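PDB 4ZM6: N-acetyl-beta-D glucosaminidase from Rhizomucor miehei CAU432, which probably hydrolyses terminal N-acetylglucosamine residues as a family 3 glycoside hydrolase and carries a GCN5-related glucosamine N-acetyltransferase region that binds acetyl-CoA. Local coordinates for residues Asn380-Arg385 and Arg474-Ala479; Asp390-Leu395 and Ala445-Ile450. One frame throughout, in Å; residues are numbered along the deposited sequence.

Contact 1 of 2, residues Asn380-Arg385 and Arg474-Ala479; sequences NTLPIR and RLVVAA
Thr381 and Val476 meet in a contact that is mainly methyl packing. From Thr381, CB points toward strand 475-479 and the side chain then forks. Chi1, measured to OG1, is -54°, which sets the methyl CG2 anti to the backbone N, and CG2 does the touching. Thr381 CG2 packs on Val476 CG1 at 4.1 Å, the two side chains running at a slant to each other. Thr381 CG2 also lies 4.2 Å from Leu475 O and near Arg474 CB, so it rests on the start of the strand. Val476 CG1 also receives two residues further along the loop. Leu382 CD2 comes to 4.4 Å from Val476 CG1. Ile384 CG2 reaches Val476 CG1 at the same distance, 4.4 Å. One valine methyl therefore gathers three loop side chains. The peptide bond from Leu382 to Pro383 is cis. This is plain packing of the loop after strand 373-377 on a central parallel strand, probably in the α/β domain that follows the TIM barrel in family 3 glycoside hydrolases. Helix 503-513 packs on Leu382 and Ile384 through Ile513. Strand 475-479 itself lies between strands 447-452 and 494-497, and Thr494 of the latter touches both Thr381 and Val476.

Contact 2 of 2, residues Asp390-Leu395 and Ala445-Ile450; sequences DKILFL and ADWVII
Strands 392-395 and 447-450 run parallel, their axes 4.7 Å apart and 14° from exact alignment, with Ile392 paired to Trp447 and Leu395 to Ile450. The ladder alternates: Leu393 N bonds to Trp447 O, Ile449 N to Leu393 O, and Leu395 N to Ile449 O at 2.8 Å. Ahead of the strands, Lys391 O accepts from both Asp446 N and Trp447 N. Asp446 OD2 takes the Lys391 N-H at 2.8 Å on its anti lone pair, in a nearly straight bond. Asp390 OD1 and Asp446 OD2, both acceptors, lie close together without a bond. Asp390 OD2 is bonded to Ala387 N. The Asp390 carboxylate sits at the edge of the Trp447 ring, the two planes 76° apart. The chain goes from 392-397 by helix 413-422 to 426-431, then by helix 439-444 to 447-452. These two successive beta-alpha-beta crossovers leave 392-397 between the other two strands, in an open α/β sheet consistent with the second domain of family 3 glycoside hydrolases. Ile392, Phe394, Trp447 and Ile449 share one face of it. There Ile392 CG1 packs on Trp447 CB, and Ile392 CG2 meets Ile449 CD1 at 4.2 Å. Phe394, with CG anti to the backbone N (chi1 176°), brings CD1 to 3.9 Å from Ile449 CG2. On the other face, Leu393 CB touches Ala445 CB at 3.9 Å, and Leu395 CB lies beside Ile450 CG1.

In the fold
The chain leaves strand 373-377 through the loop 380-385, the first half of contact 1. It then enters strand 392-397, passes through helix 413-422, strand 426-431 and helix 439-444, and returns in strand 447-452. That return closes contact 2. Helix 459-471 follows, and strand 475-479 closes the wider loop of contact 1, so contact 2 lies wholly within it and the two do not cross. Both reach the same mixed sheet, contact 1 through strand 475-479 and contact 2 through strands 392-397 and 447-452. Their centres are about 10 Å apart. Arg474 joins them through Asp446 O and the Trp447 ring, and Ile384 also packs on Trp447.

Contact 1 of 2, residues Asn380-Arg385 and Arg474-Ala479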
ATOM      1  N   ASN A 380      15.443 -28.747 -24.561  1.00 58.79           N
ATOM      2  CA  ASN A 380      16.477 -29.024 -23.556  1.00 59.45           C
ATOM      3  C   ASN A 380      17.907 -28.994 -24.108  1.00 57.49           C
ATOM      4  O   ASN A 380      18.779 -29.707 -23.621  1.00 56.85           O
ATOM      5  CB  ASN A 380      16.204 -30.349 -22.836  1.00 60.76           C
ATOM      6  CG  ASN A 380      15.036 -30.258 -21.875  1.00 61.32           C
ATOM      7  OD1 ASN A 380      15.174 -29.766 -20.758  1.00 60.92           O
ATOM      8  ND2 ASN A 380      13.878 -30.741 -22.304  1.00 63.22           N
ATOM      9  N   THR A 381      18.135 -28.145 -25.110  1.00 56.18           N
ATOM     10  CA  THR A 381      19.460 -27.918 -25.670  1.00 52.22           C
ATOM     11  C   THR A 381      20.439 -27.531 -24.565  1.00 51.14           C
ATOM     12  O   THR A 381      21.554 -28.050 -24.509  1.00 50.56           O
ATOM     13  CB  THR A 381      19.416 -26.797 -26.727  1.00 52.92           C
ATOM     14  OG1 THR A 381      18.414 -27.100 -27.708  1.00 53.09           O
ATOM     15  CG2 THR A 381      20.767 -26.635 -27.415  1.00 53.04           C
ATOM     16  N   LEU A 382      20.010 -26.621 -23.694  1.00 50.96           N
ATOM     17  CA  LEU A 382      20.793 -26.229 -22.530  1.00 51.82           C
ATOM     18  C   LEU A 382      20.515 -27.178 -21.377  1.00 52.38           C
ATOM     19  O   LEU A 382      19.372 -27.564 -21.165  1.00 54.79           O
ATOM     20  CB  LEU A 382      20.434 -24.819 -22.066  1.00 53.59           C
ATOM     21  CG  LEU A 382      20.765 -23.624 -22.959  1.00 54.71           C
ATOM     22  CD1 LEU A 382      20.385 -22.344 -22.225  1.00 54.12           C
ATOM     23  CD2 LEU A 382      22.234 -23.617 -23.354  1.00 54.97           C
ATOM     24  N   PRO A 383      21.554 -27.550 -20.614  1.00 52.55           N
ATOM     25  CA  PRO A 383      22.949 -27.163 -20.817  1.00 51.99           C
ATOM     26  C   PRO A 383      23.555 -27.971 -21.945  1.00 51.14           C
ATOM     27  O   PRO A 383      23.121 -29.102 -22.185  1.00 47.73           O
ATOM     28  CB  PRO A 383      23.607 -27.508 -19.485  1.00 52.31           C
ATOM     29  CG  PRO A 383      22.792 -28.629 -18.945  1.00 52.14           C
ATOM     30  CD  PRO A 383      21.392 -28.447 -19.457  1.00 51.42           C
ATOM     31  N   ILE A 384      24.521 -27.380 -22.650  1.00 52.60           N
ATOM     32  CA  ILE A 384      25.209 -28.082 -23.737  1.00 53.23           C
ATOM     33  C   ILE A 384      26.412 -28.833 -23.181  1.00 53.74           C
ATOM     34  O   ILE A 384      27.099 -28.358 -22.267  1.00 54.40           O
ATOM     35  CB  ILE A 384      25.625 -27.153 -24.912  1.00 52.79           C
ATOM     36  CG1 ILE A 384      26.691 -26.127 -24.505  1.00 52.98           C
ATOM     37  CG2 ILE A 384      24.408 -26.443 -25.476  1.00 52.43           C
ATOM     38  CD1 ILE A 384      27.361 -25.464 -25.690  1.00 52.37           C
ATOM     39  N   ARG A 385      26.635 -30.025 -23.718  1.00 54.95           N
ATOM     40  CA  ARG A 385      27.738 -30.871 -23.289  1.00 56.86           C
ATOM     41  C   ARG A 385      28.386 -31.413 -24.547  1.00 57.77           C
ATOM     42  O   ARG A 385      28.289 -32.611 -24.833  1.00 58.66           O
ATOM     43  CB  ARG A 385      27.244 -32.020 -22.403  1.00 56.84           C
ATOM     44  CG  ARG A 385      26.439 -31.593 -21.180  1.00 56.60           C
ATOM     45  CD  ARG A 385      25.577 -32.742 -20.682  1.00 56.59           C
ATOM     46  NE  ARG A 385      24.541 -32.316 -19.745  1.00 55.94           N
ATOM     47  CZ  ARG A 385      24.765 -31.921 -18.493  1.00 56.43           C
ATOM     48  NH1 ARG A 385      26.005 -31.864 -18.007  1.00 56.10           N
ATOM     49  NH2 ARG A 385      23.738 -31.569 -17.720  1.00 55.11           N
ATOM     50  N   ARG A 474      21.780 -27.409 -33.709  1.00 63.92           N
ATOM     51  CA  ARG A 474      21.454 -27.030 -32.333  1.00 62.64           C
ATOM     52  C   ARG A 474      21.833 -25.568 -32.086  1.00 60.21           C
ATOM     53  O   ARG A 474      23.009 -25.224 -31.972  1.00 60.85           O
ATOM     54  CB  ARG A 474      22.163 -27.955 -31.344  1.00 64.85           C
ATOM     55  CG  ARG A 474      21.955 -29.430 -31.641  1.00 66.80           C
ATOM     56  CD  ARG A 474      22.692 -30.321 -30.660  1.00 71.59           C
ATOM     57  NE  ARG A 474      22.754 -31.698 -31.151  1.00 75.10           N
ATOM     58  CZ  ARG A 474      23.624 -32.149 -32.053  1.00 76.01           C
ATOM     59  NH1 ARG A 474      24.538 -31.344 -32.592  1.00 76.74           N
ATOM     60  NH2 ARG A 474      23.577 -33.421 -32.427  1.00 76.70           N
ATOM     61  N   LEU A 475      20.815 -24.717 -32.012  1.00 58.22           N
ATOM     62  CA  LEU A 475      20.986 -23.273 -31.901  1.00 53.75           C
ATOM     63  C   LEU A 475      20.717 -22.825 -30.478  1.00 51.58           C
ATOM     64  O   LEU A 475      19.791 -23.313 -29.856  1.00 52.24           O
ATOM     65  CB  LEU A 475      19.994 -22.573 -32.829  1.00 52.56           C
ATOM     66  CG  LEU A 475      19.986 -21.045 -32.832  1.00 52.70           C
ATOM     67  CD1 LEU A 475      21.291 -20.503 -33.403  1.00 52.57           C
ATOM     68  CD2 LEU A 475      18.791 -20.537 -33.623  1.00 53.43           C
ATOM     69  N   VAL A 476      21.532 -21.907 -29.963  1.00 50.01           N
ATOM     70  CA  VAL A 476      21.202 -21.186 -28.732  1.00 48.66           C
ATOM     71  C   VAL A 476      21.441 -19.703 -29.004  1.00 47.94           C
ATOM     72  O   VAL A 476      22.435 -19.338 -29.631  1.00 49.16           O
ATOM     73  CB  VAL A 476      21.990 -21.684 -27.480  1.00 49.51           C
ATOM     74  CG1 VAL A 476      22.663 -23.028 -27.730  1.00 50.17           C
ATOM     75  CG2 VAL A 476      23.024 -20.675 -27.001  1.00 49.86           C
ATOM     76  N   VAL A 477      20.524 -18.857 -28.540  1.00 46.23           N
ATOM     77  CA  VAL A 477      20.623 -17.414 -28.744  1.00 43.81           C
ATOM     78  C   VAL A 477      20.751 -16.677 -27.408  1.00 42.77           C
ATOM     79  O   VAL A 477      19.879 -16.786 -26.545  1.00 40.80           O
ATOM     80  CB  VAL A 477      19.395 -16.884 -29.504  1.00 43.67           C
ATOM     81  CG1 VAL A 477      19.509 -15.380 -29.729  1.00 42.61           C
ATOM     82  CG2 VAL A 477      19.234 -17.629 -30.824  1.00 43.85           C
ATOM     83  N   ALA A 478      21.842 -15.929 -27.252  1.00 42.49           N
ATOM     84  CA  ALA A 478      22.085 -15.124 -26.057  1.00 42.20           C
ATOM     85  C   ALA A 478      22.003 -13.639 -26.395  1.00 41.83           C
ATOM     86  O   ALA A 478      22.860 -13.122 -27.118  1.00 42.69           O
ATOM     87  CB  ALA A 478      23.453 -15.448 -25.479  1.00 42.89           C
ATOM     88  N   ALA A 479      20.975 -12.965 -25.874  1.00 41.55           N
ATOM     89  CA  ALA A 479      20.828 -11.510 -26.015  1.00 41.96           C
ATOM     90  C   ALA A 479      21.494 -10.794 -24.840  1.00 43.09           C
ATOM     91  O   ALA A 479      21.162 -11.038 -23.678  1.00 42.99           O
ATOM     92  CB  ALA A 479      19.361 -11.132 -26.105  1.00 42.35           C
TER

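Contact 2 of 2, residues Asp390-Leu395 and Ala445-Ile450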
ATOM      1  N   ASP A 390      33.569 -31.687 -31.470  1.00 60.31           N
ATOM      2  CA  ASP A 390      32.442 -30.965 -32.056  1.00 58.49           C
ATOM      3  C   ASP A 390      32.865 -29.560 -32.474  1.00 56.85           C
ATOM      4  O   ASP A 390      33.704 -28.933 -31.831  1.00 52.20           O
ATOM      5  CB  ASP A 390      31.273 -30.854 -31.071  1.00 61.09           C
ATOM      6  CG  ASP A 390      30.428 -32.109 -31.006  1.00 62.49           C
ATOM      7  OD1 ASP A 390      30.079 -32.654 -32.073  1.00 65.71           O
ATOM      8  OD2 ASP A 390      30.082 -32.531 -29.881  1.00 61.71           O
ATOM      9  N   LYS A 391      32.268 -29.072 -33.554  1.00 58.52           N
ATOM     10  CA  LYS A 391      32.540 -27.732 -34.051  1.00 63.07           C
ATOM     11  C   LYS A 391      31.451 -26.792 -33.535  1.00 60.00           C
ATOM     12  O   LYS A 391      30.264 -27.010 -33.797  1.00 58.89           O
ATOM     13  CB  LYS A 391      32.566 -27.738 -35.583  1.00 67.27           C
ATOM     14  CG  LYS A 391      33.060 -26.446 -36.227  1.00 72.83           C
ATOM     15  CD  LYS A 391      34.581 -26.320 -36.205  1.00 76.88           C
ATOM     16  CE  LYS A 391      35.111 -25.633 -37.463  1.00 79.11           C
ATOM     17  NZ  LYS A 391      35.138 -26.542 -38.653  1.00 77.83           N
ATOM     18  N   ILE A 392      31.861 -25.767 -32.789  1.00 55.62           N
ATOM     19  CA  ILE A 392      30.950 -24.732 -32.318  1.00 55.52           C
ATOM     20  C   ILE A 392      31.137 -23.451 -33.133  1.00 54.02           C
ATOM     21  O   ILE A 392      32.249 -22.926 -33.227  1.00 54.54           O
ATOM     22  CB  ILE A 392      31.173 -24.407 -30.822  1.00 56.71           C
ATOM     23  CG1 ILE A 392      30.836 -25.627 -29.954  1.00 54.93           C
ATOM     24  CG2 ILE A 392      30.325 -23.202 -30.401  1.00 57.76           C
ATOM     25  CD1 ILE A 392      30.945 -25.392 -28.458  1.00 52.73           C
ATOM     26  N   LEU A 393      30.047 -22.945 -33.704  1.00 51.16           N
ATOM     27  CA  LEU A 393      30.075 -21.666 -34.420  1.00 49.04           C
ATOM     28  C   LEU A 393      29.485 -20.555 -33.556  1.00 47.68           C
ATOM     29  O   LEU A 393      28.297 -20.579 -33.235  1.00 46.58           O
ATOM     30  CB  LEU A 393      29.290 -21.768 -35.729  1.00 48.12           C
ATOM     31  CG  LEU A 393      29.279 -20.512 -36.602  1.00 48.54           C
ATOM     32  CD1 LEU A 393      30.684 -19.970 -36.831  1.00 48.70           C
ATOM     33  CD2 LEU A 393      28.599 -20.812 -37.926  1.00 49.54           C
ATOM     34  N   PHE A 394      30.316 -19.588 -33.180  1.00 45.75           N
ATOM     35  CA  PHE A 394      29.855 -18.453 -32.396  1.00 46.35           C
ATOM     36  C   PHE A 394      29.756 -17.220 -33.288  1.00 46.26           C
ATOM     37  O   PHE A 394      30.771 -16.692 -33.742  1.00 44.32           O
ATOM     38  CB  PHE A 394      30.792 -18.196 -31.206  1.00 46.82           C
ATOM     39  CG  PHE A 394      30.444 -16.966 -30.399  1.00 45.21           C
ATOM     40  CD1 PHE A 394      29.135 -16.713 -30.009  1.00 44.58           C
ATOM     41  CD2 PHE A 394      31.434 -16.074 -30.012  1.00 45.94           C
ATOM     42  CE1 PHE A 394      28.819 -15.591 -29.262  1.00 44.71           C
ATOM     43  CE2 PHE A 394      31.125 -14.949 -29.257  1.00 46.82           C
ATOM     44  CZ  PHE A 394      29.812 -14.707 -28.885  1.00 45.04           C
ATOM     45  N   LEU A 395      28.524 -16.780 -33.535  1.00 47.84           N
ATOM     46  CA  LEU A 395      28.249 -15.587 -34.331  1.00 47.83           C
ATOM     47  C   LEU A 395      27.832 -14.457 -33.403  1.00 49.09           C
ATOM     48  O   LEU A 395      26.863 -14.600 -32.661  1.00 49.61           O
ATOM     49  CB  LEU A 395      27.134 -15.870 -35.336  1.00 47.18           C
ATOM     50  CG  LEU A 395      27.358 -17.068 -36.260  1.00 47.09           C
ATOM     51  CD1 LEU A 395      26.194 -17.234 -37.223  1.00 46.53           C
ATOM     52  CD2 LEU A 395      28.667 -16.920 -37.023  1.00 48.09           C
ATOM     53  N   ALA A 445      28.271 -26.862 -38.695  1.00 71.05           N
ATOM     54  CA  ALA A 445      28.596 -26.829 -37.267  1.00 67.71           C
ATOM     55  C   ALA A 445      27.691 -27.755 -36.467  1.00 63.83           C
ATOM     56  O   ALA A 445      26.544 -27.994 -36.839  1.00 63.70           O
ATOM     57  CB  ALA A 445      28.491 -25.412 -36.727  1.00 67.36           C
ATOM     58  N   ASP A 446      28.218 -28.272 -35.367  1.00 62.11           N
ATOM     59  CA  ASP A 446      27.438 -29.129 -34.478  1.00 64.30           C
ATOM     60  C   ASP A 446      26.612 -28.290 -33.506  1.00 61.15           C
ATOM     61  O   ASP A 446      25.540 -28.710 -33.063  1.00 60.31           O
ATOM     62  CB  ASP A 446      28.362 -30.087 -33.716  1.00 66.29           C
ATOM     63  CG  ASP A 446      29.149 -30.999 -34.646  1.00 66.20           C
ATOM     64  OD1 ASP A 446      28.522 -31.780 -35.399  1.00 64.04           O
ATOM     65  OD2 ASP A 446      30.396 -30.930 -34.623  1.00 65.41           O
ATOM     66  N   TRP A 447      27.126 -27.109 -33.168  1.00 58.93           N
ATOM     67  CA  TRP A 447      26.423 -26.166 -32.305  1.00 58.49           C
ATOM     68  C   TRP A 447      26.647 -24.745 -32.816  1.00 56.34           C
ATOM     69  O   TRP A 447      27.780 -24.356 -33.113  1.00 55.56           O
ATOM     70  CB  TRP A 447      26.921 -26.272 -30.857  1.00 60.01           C
ATOM     71  CG  TRP A 447      26.943 -27.673 -30.281  1.00 62.23           C
ATOM     72  CD1 TRP A 447      27.917 -28.624 -30.463  1.00 63.40           C
ATOM     73  CD2 TRP A 447      25.964 -28.268 -29.420  1.00 62.73           C
ATOM     74  NE1 TRP A 447      27.596 -29.771 -29.776  1.00 63.35           N
ATOM     75  CE2 TRP A 447      26.405 -29.580 -29.125  1.00 64.03           C
ATOM     76  CE3 TRP A 447      24.759 -27.820 -28.866  1.00 62.13           C
ATOM     77  CZ2 TRP A 447      25.678 -30.448 -28.303  1.00 62.51           C
ATOM     78  CZ3 TRP A 447      24.037 -28.686 -28.046  1.00 62.21           C
ATOM     79  CH2 TRP A 447      24.500 -29.984 -27.776  1.00 62.51           C
ATOM     80  N   VAL A 448      25.562 -23.979 -32.919  1.00 54.66           N
ATOM     81  CA  VAL A 448      25.627 -22.572 -33.304  1.00 52.60           C
ATOM     82  C   VAL A 448      25.165 -21.718 -32.132  1.00 50.93           C
ATOM     83  O   VAL A 448      24.087 -21.939 -31.593  1.00 50.55           O
ATOM     84  CB  VAL A 448      24.730 -22.280 -34.521  1.00 53.40           C
ATOM     85  CG1 VAL A 448      24.775 -20.799 -34.885  1.00 52.50           C
ATOM     86  CG2 VAL A 448      25.144 -23.147 -35.702  1.00 53.80           C
ATOM     87  N   ILE A 449      25.990 -20.756 -31.733  1.00 50.13           N
ATOM     88  CA  ILE A 449      25.627 -19.810 -30.684  1.00 50.42           C
ATOM     89  C   ILE A 449      25.625 -18.417 -31.296  1.00 51.28           C
ATOM     90  O   ILE A 449      26.637 -17.971 -31.841  1.00 52.59           O
ATOM     91  CB  ILE A 449      26.610 -19.846 -29.494  1.00 50.01           C
ATOM     92  CG1 ILE A 449      26.589 -21.221 -28.818  1.00 49.87           C
ATOM     93  CG2 ILE A 449      26.247 -18.777 -28.473  1.00 50.11           C
ATOM     94  CD1 ILE A 449      27.632 -21.390 -27.730  1.00 49.29           C
ATOM     95  N   ILE A 450      24.492 -17.729 -31.204  1.00 50.73           N
ATOM     96  CA  ILE A 450      24.378 -16.391 -31.765  1.00 49.58           C
ATOM     97  C   ILE A 450      24.253 -15.362 -30.650  1.00 48.70           C
ATOM     98  O   ILE A 450      23.497 -15.552 -29.698  1.00 48.88           O
ATOM     99  CB  ILE A 450      23.207 -16.287 -32.754  1.00 48.66           C
ATOM    100  CG1 ILE A 450      23.412 -17.308 -33.877  1.00 48.30           C
ATOM    101  CG2 ILE A 450      23.132 -14.883 -33.334  1.00 49.02           C
ATOM    102  CD1 ILE A 450      22.350 -17.293 -34.950  1.00 48.36           C
TER